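Local atomic coordinates of periplasmic binding protein (Mycobacterium smegmatis, PDB entry 4MDY), a protein that probably binds an iron-containing ligand, perhaps a ferric chelate, outside the membrane and hands it to an ABC transporter for import. Residues Glu132-Gln137 with Ala274-Tyr279; Asp160-Val165 with Thr198-Gln203; Ala177-Gly182 with Gln190-Gly195; Arg259-Thr264 with Pro287-Arg292. All coordinates share one frame; numbering follows the deposited sequence.

Interaction 1 (Glu132-Gln137 with Ala274-Tyr279); sequences EPWKDQ and ASPLSY
W134 carries this contact almost alone, with its indole wedged against A274, P276 and Y279. Its CG sits between the backbone N and the carbonyl carbon (chi1 78°), which swings the ring out from the first turn of helix 134-144 across the opposite loop. The two faces of the indole are used differently. On one side the CG of K135, the next residue in the helix, lies 3.5 Å above the ring plane; on the other, Y279 presents the CE2 edge of its ring. That makes an edge-to-face (T-shaped) pair: the centroids of the W134 five-membered ring and the Y279 ring are 4.9 Å apart and the planes stand at 72°. The closest approach of the pair is W134 NE1 to Y279 CE2, 3.5 Å. P276 meets the benzo rim instead, its CG 4.1 Å from W134 CZ3 and near the indole plane. Nearer the backbone, A274 O comes within 3.1 Å of W134 CB.

Behind this surface S275 OG, which also bonds D42, takes the N-H of S278 three residues on (2.8 Å), an ST motif at the entry to helix 279-294; the return bond from S275 N to S278 OG (3.0 Å) closes the turn. W134 and Y279 thus pack where helix 134-144 starts and 279-294 begins, against I155 and V158 of helix 148-168, consistent with the long lobe-joining helix of this family.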
# COMPACT_ATOMS: atom_id res chain seq x y z
N GLU A 132 4.93 0.64 7.36
CA GLU A 132 6.28 1.18 7.23
C GLU A 132 6.54 1.50 5.75
O GLU A 132 5.86 0.95 4.87
CB GLU A 132 7.33 0.19 7.75
CG GLU A 132 7.54 -1.04 6.87
CD GLU A 132 8.66 -1.95 7.35
OE1 GLU A 132 9.40 -1.60 8.29
OE2 GLU A 132 8.80 -3.03 6.75
N PRO A 133 7.52 2.37 5.46
CA PRO A 133 7.81 2.71 4.06
C PRO A 133 7.87 1.49 3.13
O PRO A 133 8.54 0.51 3.43
CB PRO A 133 9.18 3.41 4.16
CG PRO A 133 9.15 4.07 5.49
CD PRO A 133 8.37 3.14 6.39
N TRP A 134 7.14 1.56 2.02
CA TRP A 134 7.04 0.41 1.09
C TRP A 134 8.41 -0.10 0.65
O TRP A 134 8.60 -1.29 0.50
CB TRP A 134 6.14 0.73 -0.12
CG TRP A 134 6.75 1.57 -1.20
CD1 TRP A 134 6.83 2.93 -1.23
CD2 TRP A 134 7.36 1.10 -2.41
NE1 TRP A 134 7.45 3.35 -2.39
CE2 TRP A 134 7.79 2.25 -3.13
CE3 TRP A 134 7.59 -0.16 -2.95
CZ2 TRP A 134 8.43 2.16 -4.36
CZ3 TRP A 134 8.22 -0.25 -4.19
CH2 TRP A 134 8.64 0.91 -4.88
N LYS A 135 9.37 0.79 0.45
CA LYS A 135 10.69 0.35 0.03
C LYS A 135 11.41 -0.46 1.11
O LYS A 135 12.13 -1.41 0.80
CB LYS A 135 11.53 1.55 -0.43
CG LYS A 135 11.00 2.21 -1.70
CD LYS A 135 11.86 3.40 -2.10
CE LYS A 135 11.30 4.08 -3.33
NZ LYS A 135 12.10 5.27 -3.73
N ASP A 136 11.23 -0.09 2.38
CA ASP A 136 11.86 -0.81 3.48
C ASP A 136 11.29 -2.22 3.54
O ASP A 136 12.01 -3.21 3.69
CB ASP A 136 11.61 -0.12 4.82
CG ASP A 136 12.29 1.22 4.93
OD1 ASP A 136 13.14 1.55 4.07
OD2 ASP A 136 11.96 1.94 5.89
N GLN A 137 9.97 -2.32 3.43
CA GLN A 137 9.31 -3.61 3.41
C GLN A 137 9.75 -4.47 2.22
O GLN A 137 10.03 -5.66 2.38
CB GLN A 137 7.80 -3.42 3.41
CG GLN A 137 7.02 -4.68 3.14
CD GLN A 137 5.54 -4.49 3.38
OE1 GLN A 137 5.13 -4.01 4.44
NE2 GLN A 137 4.72 -4.85 2.40
N ALA A 274 0.33 0.21 -2.34
CA ALA A 274 1.63 0.88 -2.50
C ALA A 274 2.76 -0.14 -2.62
O ALA A 274 3.73 -0.12 -1.86
CB ALA A 274 1.87 1.82 -1.33
N SER A 275 2.62 -1.06 -3.57
CA SER A 275 3.52 -2.20 -3.69
C SER A 275 4.28 -2.19 -5.01
O SER A 275 3.96 -1.42 -5.90
CB SER A 275 2.70 -3.49 -3.57
OG SER A 275 2.14 -3.85 -4.81
N PRO A 276 5.29 -3.06 -5.15
CA PRO A 276 6.01 -3.19 -6.42
C PRO A 276 5.11 -3.55 -7.61
O PRO A 276 5.42 -3.24 -8.75
CB PRO A 276 7.01 -4.31 -6.15
CG PRO A 276 7.26 -4.23 -4.69
CD PRO A 276 5.96 -3.83 -4.07
N LEU A 277 3.99 -4.22 -7.33
CA LEU A 277 3.05 -4.58 -8.38
C LEU A 277 1.90 -3.59 -8.50
O LEU A 277 1.35 -3.43 -9.59
CB LEU A 277 2.49 -5.99 -8.15
CG LEU A 277 3.50 -7.13 -8.26
CD1 LEU A 277 2.80 -8.47 -8.00
CD2 LEU A 277 4.18 -7.15 -9.61
N SER A 278 1.53 -2.91 -7.41
CA SER A 278 0.37 -2.03 -7.45
C SER A 278 0.71 -0.63 -7.96
O SER A 278 -0.09 0.01 -8.65
CB SER A 278 -0.34 -1.98 -6.09
OG SER A 278 0.16 -0.97 -5.24
N TYR A 279 1.90 -0.14 -7.64
CA TYR A 279 2.28 1.21 -8.06
C TYR A 279 2.32 1.42 -9.58
O TYR A 279 1.97 2.51 -10.04
CB TYR A 279 3.61 1.65 -7.42
CG TYR A 279 3.47 2.42 -6.12
CD1 TYR A 279 2.46 3.37 -5.93
CD2 TYR A 279 4.38 2.23 -5.09
CE1 TYR A 279 2.34 4.07 -4.74
CE2 TYR A 279 4.28 2.94 -3.90
CZ TYR A 279 3.27 3.86 -3.73
OH TYR A 279 3.19 4.55 -2.55

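Interaction 2 (Asp160-Val165 with Thr198-Gln203); sequences DRFTTV and TDFLTQ
Helices 160-165 and 199-203 run in roughly the same direction, their segment axes 43° apart and 9.0 Å away from each other at closest approach. The backbones come nearest at F162 and Q203, with CA atoms 5.8 Å apart. There F162 O and Q203 O lie close as two acceptors, which cannot bond each other, and the polar link is made by water instead: one molecule donates to Q203 O (2.8 Å) and also hydrogen-bonds T163 OG1 (3.1 Å).

The F162 ring is the main side-chain surface. F200 sets its CB over one face of that ring, 3.8 Å from the F162 centroid and only 17° off the normal, a CH-pi contact. With CG between the backbone N and the carbonyl carbon (chi1 78°), the F200 ring is carried away from F162, and CB is what meets the face; the two rings end up oblique, neither stacked nor T-shaped. Q203 crosses F162 at a slant: the CB atoms lie 3.8 Å apart, and the extended chain brings OE1 to 3.7 Å from F162 CD2. The amide is steadied at its nitrogen, where Q203 NE2 bonds D159 on the long helix.

A283 of helix 279-294 touches F162, and V282 of that helix touches F200. This is helix-helix packing through a buried phenylalanine: short helix 199-203 lies on long helix 148-168, probably the helix that links the two lobes in this family.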
# COMPACT_ATOMS: atom_id res chain seq x y z
N ASP A 160 11.17 4.99 -11.64
CA ASP A 160 11.28 5.40 -13.04
C ASP A 160 9.92 5.65 -13.70
O ASP A 160 9.78 6.58 -14.48
CB ASP A 160 12.06 4.37 -13.86
CG ASP A 160 13.54 4.33 -13.50
OD1 ASP A 160 14.04 5.25 -12.81
OD2 ASP A 160 14.22 3.37 -13.92
N ARG A 161 8.93 4.81 -13.40
CA ARG A 161 7.56 5.05 -13.89
C ARG A 161 7.04 6.43 -13.49
O ARG A 161 6.52 7.16 -14.33
CB ARG A 161 6.59 3.97 -13.40
CG ARG A 161 6.75 2.60 -14.04
CD ARG A 161 6.55 2.59 -15.55
NE ARG A 161 5.24 3.12 -15.96
CZ ARG A 161 4.09 2.43 -15.93
NH1 ARG A 161 4.05 1.17 -15.50
NH2 ARG A 161 2.98 3.03 -16.33
N PHE A 162 7.18 6.79 -12.22
CA PHE A 162 6.71 8.10 -11.75
C PHE A 162 7.53 9.26 -12.31
O PHE A 162 6.97 10.31 -12.64
CB PHE A 162 6.65 8.13 -10.22
CG PHE A 162 5.66 7.17 -9.63
CD1 PHE A 162 4.33 7.16 -10.07
CD2 PHE A 162 6.04 6.25 -8.66
CE1 PHE A 162 3.41 6.26 -9.54
CE2 PHE A 162 5.12 5.36 -8.14
CZ PHE A 162 3.81 5.36 -8.58
N THR A 163 8.84 9.07 -12.44
CA THR A 163 9.72 10.05 -13.11
C THR A 163 9.25 10.29 -14.55
O THR A 163 9.25 11.42 -15.02
CB THR A 163 11.18 9.56 -13.13
OG1 THR A 163 11.76 9.71 -11.82
CG2 THR A 163 12.04 10.35 -14.13
N THR A 164 8.85 9.22 -15.23
CA THR A 164 8.38 9.31 -16.60
C THR A 164 7.04 10.06 -16.68
O THR A 164 6.80 10.79 -17.65
CB THR A 164 8.26 7.92 -17.24
OG1 THR A 164 9.57 7.34 -17.35
CG2 THR A 164 7.65 7.99 -18.62
N VAL A 165 6.18 9.88 -15.68
CA VAL A 165 4.90 10.60 -15.63
C VAL A 165 5.16 12.11 -15.60
O VAL A 165 4.51 12.88 -16.31
CB VAL A 165 4.04 10.19 -14.41
CG1 VAL A 165 2.84 11.12 -14.25
CG2 VAL A 165 3.57 8.75 -14.54
N THR A 198 2.81 9.77 0.20
CA THR A 198 2.58 10.80 -0.83
C THR A 198 3.77 10.99 -1.77
O THR A 198 3.70 11.79 -2.70
CB THR A 198 2.20 12.16 -0.20
OG1 THR A 198 3.24 12.61 0.67
CG2 THR A 198 0.90 12.04 0.60
N ASP A 199 4.87 10.26 -1.54
CA ASP A 199 6.07 10.41 -2.37
C ASP A 199 5.76 10.24 -3.86
O ASP A 199 6.29 10.99 -4.69
CB ASP A 199 7.18 9.43 -1.97
CG ASP A 199 7.93 9.86 -0.72
OD1 ASP A 199 7.84 11.05 -0.33
OD2 ASP A 199 8.63 9.01 -0.14
N PHE A 200 4.92 9.28 -4.19
CA PHE A 200 4.59 9.04 -5.59
C PHE A 200 3.99 10.27 -6.26
O PHE A 200 4.24 10.50 -7.43
CB PHE A 200 3.69 7.81 -5.77
CG PHE A 200 2.25 8.03 -5.44
CD1 PHE A 200 1.79 7.94 -4.12
CD2 PHE A 200 1.33 8.30 -6.44
CE1 PHE A 200 0.45 8.13 -3.83
CE2 PHE A 200 -0.01 8.48 -6.15
CZ PHE A 200 -0.45 8.39 -4.84
N LEU A 201 3.22 11.07 -5.52
CA LEU A 201 2.63 12.29 -6.05
C LEU A 201 3.70 13.34 -6.29
O LEU A 201 3.71 14.00 -7.35
CB LEU A 201 1.56 12.84 -5.12
CG LEU A 201 0.32 11.95 -4.92
CD1 LEU A 201 -0.51 12.48 -3.77
CD2 LEU A 201 -0.50 11.87 -6.20
N THR A 202 4.60 13.50 -5.32
CA THR A 202 5.72 14.42 -5.41
C THR A 202 6.63 14.06 -6.60
O THR A 202 7.07 14.94 -7.34
CB THR A 202 6.52 14.44 -4.09
OG1 THR A 202 5.67 14.93 -3.04
CG2 THR A 202 7.75 15.34 -4.18
N GLN A 203 6.87 12.76 -6.78
CA GLN A 203 7.70 12.26 -7.90
C GLN A 203 7.09 12.53 -9.27
O GLN A 203 7.81 12.65 -10.26
CB GLN A 203 7.92 10.75 -7.77
CG GLN A 203 8.87 10.30 -6.68
CD GLN A 203 8.92 8.78 -6.58
OE1 GLN A 203 7.99 8.14 -6.08
NE2 GLN A 203 10.00 8.18 -7.07
O HOH W 1 10.57 12.11 -10.32

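Interaction 3 (Ala177-Gly182 with Gln190-Gly195); sequences ALLLGG and QATPPG
Backbones L179-G181 and Q190-T192 run in roughly opposite directions, 142° apart end to end, and meet in a single antiparallel bridge with L180 and A191 as the non-hydrogen-bonded pair, CA atoms 4.4 Å apart. Two bonds frame it. T192 N donates to L179 O (3.0 Å), lying almost in line with the carbonyl at a C=O...N angle of 173°; G181 N donates to Q190 O (2.9 Å) from well above that carbonyl's plane. Two waters continue the pairing, one joining L179 N to T192 O and one spanning G181 O and Q190 N. A third has a different role, tying a side chain to the backbone: it donates to L179 O and hydrogen-bonds T192 OG1 (2.6 Å).

On one side L179 and T192 lie alongside each other, pointing the same way. L179 CG is anti to the backbone N (chi1 -180°), bringing CD2 to 3.9 Å from T192 OG1. On the other side L180 CD2 packs on A191 CB at 3.8 Å.

Further along, A177 pairs with T207, and strand 229-233 lines the opposite edge of 176-181. The loop thus adds a single antiparallel bridge along the edge of strand 176-181 that also meets 207-208, in the parallel sheet of an alpha/beta lobe.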
# COMPACT_ATOMS: atom_id res chain seq x y z
N ALA A 177 -2.00 19.11 -4.58
CA ALA A 177 -2.80 17.89 -4.54
C ALA A 177 -3.05 17.48 -3.10
O ALA A 177 -2.19 17.66 -2.23
CB ALA A 177 -2.08 16.77 -5.27
N LEU A 178 -4.25 16.95 -2.87
CA LEU A 178 -4.59 16.27 -1.62
C LEU A 178 -5.09 14.87 -1.96
O LEU A 178 -5.78 14.66 -2.96
CB LEU A 178 -5.68 17.03 -0.85
CG LEU A 178 -5.30 18.35 -0.18
CD1 LEU A 178 -6.54 19.08 0.29
CD2 LEU A 178 -4.36 18.12 1.00
N LEU A 179 -4.71 13.92 -1.11
CA LEU A 179 -5.11 12.54 -1.23
C LEU A 179 -6.05 12.21 -0.07
O LEU A 179 -5.63 12.15 1.09
CB LEU A 179 -3.89 11.63 -1.20
CG LEU A 179 -4.17 10.13 -1.33
CD1 LEU A 179 -4.82 9.84 -2.68
CD2 LEU A 179 -2.90 9.33 -1.15
N LEU A 180 -7.31 11.97 -0.42
CA LEU A 180 -8.39 11.91 0.55
C LEU A 180 -9.05 10.54 0.58
O LEU A 180 -9.05 9.83 -0.42
CB LEU A 180 -9.45 12.97 0.22
CG LEU A 180 -8.93 14.41 0.07
CD1 LEU A 180 -10.06 15.36 -0.28
CD2 LEU A 180 -8.23 14.87 1.34
N GLY A 181 -9.60 10.18 1.73
CA GLY A 181 -10.33 8.93 1.88
C GLY A 181 -11.64 8.98 1.13
O GLY A 181 -12.21 10.05 0.91
N GLY A 182 -12.13 7.81 0.73
CA GLY A 182 -13.34 7.71 -0.08
C GLY A 182 -14.63 7.86 0.70
O GLY A 182 -15.70 7.98 0.10
N GLN A 190 -11.10 12.54 5.68
CA GLN A 190 -9.88 11.81 5.98
C GLN A 190 -8.83 12.12 4.92
O GLN A 190 -9.13 12.17 3.73
CB GLN A 190 -10.18 10.32 6.04
CG GLN A 190 -11.27 10.02 7.04
CD GLN A 190 -11.51 8.54 7.23
OE1 GLN A 190 -12.25 7.92 6.46
NE2 GLN A 190 -10.91 7.98 8.27
N ALA A 191 -7.59 12.33 5.35
CA ALA A 191 -6.50 12.67 4.43
C ALA A 191 -5.22 11.92 4.76
O ALA A 191 -5.02 11.45 5.88
CB ALA A 191 -6.25 14.17 4.45
N THR A 192 -4.36 11.80 3.76
CA THR A 192 -3.05 11.22 3.94
C THR A 192 -2.04 12.37 4.09
O THR A 192 -1.77 13.09 3.13
CB THR A 192 -2.68 10.31 2.75
OG1 THR A 192 -3.61 9.21 2.69
CG2 THR A 192 -1.27 9.76 2.92
N PRO A 193 -1.50 12.55 5.31
CA PRO A 193 -0.54 13.63 5.48
C PRO A 193 0.74 13.36 4.68
O PRO A 193 1.06 12.20 4.40
CB PRO A 193 -0.24 13.61 6.98
CG PRO A 193 -1.41 12.93 7.60
CD PRO A 193 -1.83 11.90 6.59
N PRO A 194 1.46 14.42 4.30
CA PRO A 194 2.72 14.22 3.60
C PRO A 194 3.62 13.20 4.31
O PRO A 194 3.68 13.18 5.53
CB PRO A 194 3.36 15.61 3.61
CG PRO A 194 2.21 16.55 3.67
CD PRO A 194 1.11 15.85 4.42
N GLY A 195 4.29 12.36 3.54
CA GLY A 195 5.11 11.29 4.08
C GLY A 195 5.41 10.31 2.96
O GLY A 195 5.17 10.61 1.78
O HOH W 2 -6.17 9.57 2.24
O HOH W 3 -2.91 14.49 1.09
O HOH W 4 -12.66 11.36 3.53

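Interaction 4 (Arg259-Thr264 with Pro287-Arg292); sequences RNIFTT and PPELAR
I261 packs against E289 and L290 through aliphatic atoms, and the flat groups stand around this contact instead of within it. The guanidinium of R292 has a carboxylate oxygen of its helix neighbour E289 well out of its plane: NH1 and OE1 are 3.3 Å apart, a salt bridge of charges with no N-H aimed at the oxygen. On the far side of the strand, the F262 ring stacks on W232.

The contact itself is aliphatic. I261 has CG1 anti to its carbonyl carbon (chi1 -63°), and with chi2 extended, the delta methyl reaches deepest into the helix surface. CD1 lies 3.5 Å from L290 CD2, the closest approach of the contact, and 3.8 Å from the carbonyl carbon of E289. The other branch, CG2, rests 3.8 Å from E289 CB. E289 thus gives its CB to the apolar seam, while a bend at chi2 (-72°) turns its carboxylate aside toward R292. The side chains of I261 and L290 meet at about a right angle, although the L290 CB points away from the strand; it is the far end of the leucine that comes back to the isoleucine.

V229 of the adjoining strand touches both I261 and L290, and F172 also packs on L290. This is a helix laid against a face of a parallel sheet: helix 279-294 covers outer strand 260-262, as in the alpha/beta lobes of periplasmic binding proteins.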
# COMPACT_ATOMS: atom_id res chain seq x y z
N ARG A 259 -12.64 19.45 -10.35
CA ARG A 259 -11.24 19.10 -10.03
C ARG A 259 -11.16 17.97 -8.99
O ARG A 259 -10.10 17.76 -8.38
CB ARG A 259 -10.46 20.33 -9.55
CG ARG A 259 -10.57 21.55 -10.46
CD ARG A 259 -9.94 21.35 -11.83
NE ARG A 259 -10.81 21.86 -12.90
CZ ARG A 259 -10.61 22.97 -13.63
NH1 ARG A 259 -11.51 23.30 -14.55
NH2 ARG A 259 -9.54 23.74 -13.45
N ASN A 260 -12.27 17.26 -8.80
CA ASN A 260 -12.29 16.04 -8.03
C ASN A 260 -11.94 14.86 -8.91
O ASN A 260 -12.44 14.75 -10.03
CB ASN A 260 -13.67 15.77 -7.43
CG ASN A 260 -14.04 16.75 -6.33
OD1 ASN A 260 -13.24 17.08 -5.46
ND2 ASN A 260 -15.29 17.20 -6.36
N ILE A 261 -11.07 13.99 -8.40
CA ILE A 261 -10.87 12.68 -8.96
C ILE A 261 -11.47 11.67 -7.99
O ILE A 261 -11.07 11.60 -6.82
CB ILE A 261 -9.38 12.38 -9.18
CG1 ILE A 261 -8.79 13.35 -10.21
CG2 ILE A 261 -9.20 10.94 -9.66
CD1 ILE A 261 -7.29 13.34 -10.31
N PHE A 262 -12.43 10.89 -8.46
CA PHE A 262 -13.00 9.80 -7.69
C PHE A 262 -12.46 8.51 -8.29
O PHE A 262 -12.82 8.13 -9.41
CB PHE A 262 -14.53 9.84 -7.70
CG PHE A 262 -15.11 11.12 -7.16
CD1 PHE A 262 -15.10 11.39 -5.79
CD2 PHE A 262 -15.66 12.07 -8.01
CE1 PHE A 262 -15.63 12.57 -5.29
CE2 PHE A 262 -16.19 13.25 -7.51
CZ PHE A 262 -16.18 13.50 -6.15
N THR A 263 -11.56 7.85 -7.56
CA THR A 263 -10.88 6.68 -8.07
C THR A 263 -11.85 5.53 -8.29
O THR A 263 -12.88 5.42 -7.62
CB THR A 263 -9.78 6.19 -7.11
OG1 THR A 263 -10.37 5.84 -5.85
CG2 THR A 263 -8.71 7.27 -6.91
N THR A 264 -11.49 4.67 -9.24
CA THR A 264 -12.10 3.35 -9.32
C THR A 264 -11.65 2.53 -8.13
O THR A 264 -10.66 2.86 -7.46
CB THR A 264 -11.67 2.61 -10.60
OG1 THR A 264 -10.25 2.45 -10.61
CG2 THR A 264 -12.13 3.35 -11.85
N PRO A 287 -2.42 9.25 -13.89
CA PRO A 287 -2.09 10.44 -14.68
C PRO A 287 -3.15 10.91 -15.68
O PRO A 287 -3.36 12.11 -15.80
CB PRO A 287 -0.76 10.06 -15.35
CG PRO A 287 -0.14 9.09 -14.38
CD PRO A 287 -1.31 8.28 -13.87
N PRO A 288 -3.82 9.99 -16.39
CA PRO A 288 -4.94 10.44 -17.24
C PRO A 288 -6.04 11.21 -16.47
O PRO A 288 -6.62 12.16 -17.01
CB PRO A 288 -5.50 9.15 -17.82
CG PRO A 288 -4.38 8.17 -17.76
CD PRO A 288 -3.52 8.56 -16.60
N GLU A 289 -6.31 10.80 -15.24
CA GLU A 289 -7.32 11.49 -14.42
C GLU A 289 -6.80 12.86 -14.01
O GLU A 289 -7.53 13.86 -14.05
CB GLU A 289 -7.67 10.68 -13.17
CG GLU A 289 -8.24 9.29 -13.43
CD GLU A 289 -9.66 9.31 -13.98
OE1 GLU A 289 -10.48 10.18 -13.59
OE2 GLU A 289 -9.98 8.41 -14.79
N LEU A 290 -5.53 12.93 -13.61
CA LEU A 290 -4.91 14.21 -13.29
C LEU A 290 -4.89 15.14 -14.50
O LEU A 290 -5.14 16.34 -14.38
CB LEU A 290 -3.48 14.00 -12.78
CG LEU A 290 -3.35 13.27 -11.44
CD1 LEU A 290 -1.91 12.87 -11.19
CD2 LEU A 290 -3.87 14.12 -10.29
N ALA A 291 -4.59 14.58 -15.67
CA ALA A 291 -4.49 15.38 -16.90
C ALA A 291 -5.85 15.94 -17.31
O ALA A 291 -5.94 17.05 -17.81
CB ALA A 291 -3.90 14.54 -18.03
N ARG A 292 -6.89 15.14 -17.07
CA ARG A 292 -8.27 15.55 -17.33
C ARG A 292 -8.69 16.80 -16.55
O ARG A 292 -9.43 17.64 -17.08
CB ARG A 292 -9.24 14.40 -17.02
CG ARG A 292 -10.68 14.64 -17.46
CD ARG A 292 -11.60 13.50 -17.05
NE ARG A 292 -11.15 12.22 -17.60
CZ ARG A 292 -11.56 11.02 -17.19
NH1 ARG A 292 -12.45 10.89 -16.20
NH2 ARG A 292 -11.08 9.93 -17.77

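Overall arrangement
Interactions 1 and 2, with centres about 13 Å apart, form one continuous core: the Y279 ring meets F162 edge-to-face and also touches F200. Interaction 2 also touches interactions 3 and 4, through T198 against P193 and T192 and through V165 against P287. Interactions 3 and 4 do not touch, with centres about 15 Å apart, but both reach the parallel sheet containing strands 176-181 and 260-262. Along the chain, interaction 1 brackets interaction 2, which brackets interaction 3; the segments of interactions 1 and 4 alternate, and Y279 and 287-292 share helix 279-294. One helix therefore joins the W134-Y279 contact to the sheet of a lobe, consistent with the family's two-lobed fold.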